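PDB 4P17: RabGAP/TBC protein from Chlamydomonas reinhardtii, which probably acts as a flagellar GTPase-activating protein for Rab GTPases, through its TBC domain. Local coordinates for residues P212-H217 with D274-V279. Residues are numbered along the deposited sequence; the frame is centred on the assembly and turned at random.
Sequences PRLQQH and DNMLRV
The His-217 ring lies with one face over the backbone of Leu-277, whose CA stands 3.9 Å from the ring centroid, 18° off the normal, in a CH-pi contact. Leu-277 O lies over that same face of His-217, 3.5 Å above the ring plane and offset toward the rim, and the carbonyl end of Val-279 meets the ring edge. The other flat group, the Arg-213 guanidinium, has Leu-277 CD1 modelled over the centre of one face, too close to be relied on. With CG anti to the backbone N (chi1 -179°), the His-217 ring reaches from helix 212-221 across to the backbone of Met-276, Leu-277 and Val-279. Leu-277 also sends CD2 back against the other helix, 3.5 Å from His-217 CB. On the buried side Leu-214 CD1 packs 3.8 Å from Met-276 CB, and its CD2 meets the Met-276 methyl CE, also at 3.8 Å. Leu-269 of helix 259-271 touches both of these side chains, and Leu-285 of helix 282-294 touches His-217 and Met-276. With an alanine at His-217 the Leu-277 backbone is likely to lose its aromatic cover, and a gap would probably open beside Leu-285. The contact thus joins two short helices of the all-helical TBC domain through an apolar inner layer; the imidazole, probably flipped in the model, could, once turned back, donate a hydrogen bond to Met-276 O or Val-279 O, though the geometry does not settle it.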
loop_
_atom_site.group_PDB
_atom_site.type_symbol
_atom_site.label_atom_id
_atom_site.label_comp_id
_atom_site.label_asym_id
_atom_site.label_seq_id
_atom_site.Cartn_x
_atom_site.Cartn_y
_atom_site.Cartn_z
ATOM N N PRO A 212 -7.440 -23.810 -8.420
ATOM C CA PRO A 212 -8.718 -24.536 -8.426
ATOM C C PRO A 212 -9.010 -25.311 -7.129
ATOM O O PRO A 212 -10.168 -25.396 -6.758
ATOM C CB PRO A 212 -8.576 -25.489 -9.619
ATOM C CG PRO A 212 -7.131 -25.607 -9.877
ATOM C CD PRO A 212 -6.530 -24.275 -9.486
ATOM N N ARG A 213 -7.984 -25.828 -6.451
ATOM C CA ARG A 213 -8.189 -26.476 -5.160
ATOM C C ARG A 213 -8.729 -25.494 -4.150
ATOM O O ARG A 213 -9.560 -25.831 -3.311
ATOM C CB ARG A 213 -6.908 -27.055 -4.622
ATOM C CG ARG A 213 -6.462 -28.307 -5.301
ATOM C CD ARG A 213 -5.092 -28.705 -4.731
ATOM N NE ARG A 213 -5.203 -29.444 -3.472
ATOM C CZ ARG A 213 -4.248 -29.520 -2.544
ATOM N NH1 ARG A 213 -3.101 -28.871 -2.709
ATOM N NH2 ARG A 213 -4.446 -30.234 -1.433
ATOM N N LEU A 214 -8.233 -24.269 -4.217
ATOM C CA LEU A 214 -8.675 -23.272 -3.283
ATOM C C LEU A 214 -10.127 -22.879 -3.576
ATOM O O LEU A 214 -10.916 -22.689 -2.657
ATOM C CB LEU A 214 -7.738 -22.057 -3.329
ATOM C CG LEU A 214 -7.880 -21.116 -2.139
ATOM C CD1 LEU A 214 -7.617 -21.797 -0.798
ATOM C CD2 LEU A 214 -6.973 -19.902 -2.279
ATOM N N GLN A 215 -10.509 -22.816 -4.846
ATOM C CA GLN A 215 -11.880 -22.386 -5.171
ATOM C C GLN A 215 -12.909 -23.408 -4.674
ATOM O O GLN A 215 -13.931 -23.053 -4.087
ATOM C CB GLN A 215 -12.034 -22.151 -6.675
ATOM C CG GLN A 215 -13.263 -21.324 -7.045
ATOM C CD GLN A 215 -13.219 -19.865 -6.587
ATOM O OE1 GLN A 215 -13.054 -19.570 -5.404
ATOM N NE2 GLN A 215 -13.429 -18.936 -7.535
ATOM N N GLN A 216 -12.612 -24.682 -4.891
ATOM C CA GLN A 216 -13.463 -25.769 -4.418
ATOM C C GLN A 216 -13.625 -25.680 -2.904
ATOM O O GLN A 216 -14.705 -25.883 -2.343
ATOM C CB GLN A 216 -12.859 -27.120 -4.805
ATOM N N HIS A 217 -12.518 -25.346 -2.269
ATOM C CA HIS A 217 -12.430 -25.253 -0.837
ATOM C C HIS A 217 -13.218 -24.049 -0.345
ATOM O O HIS A 217 -13.974 -24.158 0.604
ATOM C CB HIS A 217 -10.973 -25.177 -0.407
ATOM C CG HIS A 217 -10.799 -25.095 1.077
ATOM N ND1 HIS A 217 -11.295 -26.054 1.934
ATOM C CD2 HIS A 217 -10.210 -24.154 1.853
ATOM C CE1 HIS A 217 -11.020 -25.702 3.182
ATOM N NE2 HIS A 217 -10.369 -24.552 3.161
ATOM N N ASP A 274 -1.690 -23.966 0.675
ATOM C CA ASP A 274 -1.546 -25.206 1.433
ATOM C C ASP A 274 -2.149 -25.030 2.827
ATOM O O ASP A 274 -2.902 -25.885 3.321
ATOM C CB ASP A 274 -0.066 -25.598 1.505
ATOM C CG ASP A 274 0.210 -26.726 2.482
ATOM O OD1 ASP A 274 0.153 -26.492 3.710
ATOM O OD2 ASP A 274 0.521 -27.843 2.015
ATOM N N ASN A 275 -1.832 -23.897 3.436
ATOM C CA ASN A 275 -2.342 -23.543 4.768
ATOM C C ASN A 275 -3.877 -23.454 4.844
ATOM O O ASN A 275 -4.506 -23.975 5.794
ATOM C CB ASN A 275 -1.740 -22.207 5.202
ATOM C CG ASN A 275 -0.220 -22.180 5.075
ATOM O OD1 ASN A 275 0.343 -22.225 3.970
ATOM N ND2 ASN A 275 0.449 -22.099 6.212
ATOM N N MET A 276 -4.466 -22.781 3.859
ATOM C CA MET A 276 -5.904 -22.571 3.830
ATOM C C MET A 276 -6.685 -23.868 3.580
ATOM O O MET A 276 -7.797 -24.029 4.085
ATOM C CB MET A 276 -6.274 -21.532 2.757
ATOM C CG MET A 276 -6.188 -20.104 3.260
ATOM S SD MET A 276 -6.512 -18.872 1.980
ATOM C CE MET A 276 -5.078 -19.112 0.966
ATOM N N LEU A 277 -6.113 -24.790 2.823
ATOM C CA LEU A 277 -6.890 -25.958 2.393
ATOM C C LEU A 277 -7.182 -26.877 3.570
ATOM O O LEU A 277 -8.116 -27.682 3.510
ATOM C CB LEU A 277 -6.167 -26.742 1.307
ATOM C CG LEU A 277 -6.141 -26.109 -0.086
ATOM C CD1 LEU A 277 -5.219 -26.910 -0.972
ATOM C CD2 LEU A 277 -7.544 -26.024 -0.685
ATOM N N ARG A 278 -6.392 -26.758 4.633
ATOM C CA ARG A 278 -6.597 -27.598 5.816
ATOM C C ARG A 278 -7.593 -27.002 6.807
ATOM O O ARG A 278 -7.879 -27.614 7.812
ATOM C CB ARG A 278 -5.267 -27.836 6.518
ATOM C CG ARG A 278 -4.235 -28.587 5.686
ATOM C CD ARG A 278 -2.895 -28.668 6.402
ATOM N NE ARG A 278 -2.397 -27.337 6.755
ATOM C CZ ARG A 278 -2.654 -26.712 7.900
ATOM N NH1 ARG A 278 -3.402 -27.287 8.833
ATOM N NH2 ARG A 278 -2.157 -25.503 8.116
ATOM N N VAL A 279 -8.157 -25.831 6.509
ATOM C CA VAL A 279 -9.063 -25.171 7.440
ATOM C C VAL A 279 -10.488 -25.340 6.956
ATOM O O VAL A 279 -10.819 -24.909 5.877
ATOM C CB VAL A 279 -8.741 -23.667 7.598
ATOM C CG1 VAL A 279 -9.740 -22.997 8.529
ATOM C CG2 VAL A 279 -7.335 -23.481 8.133
#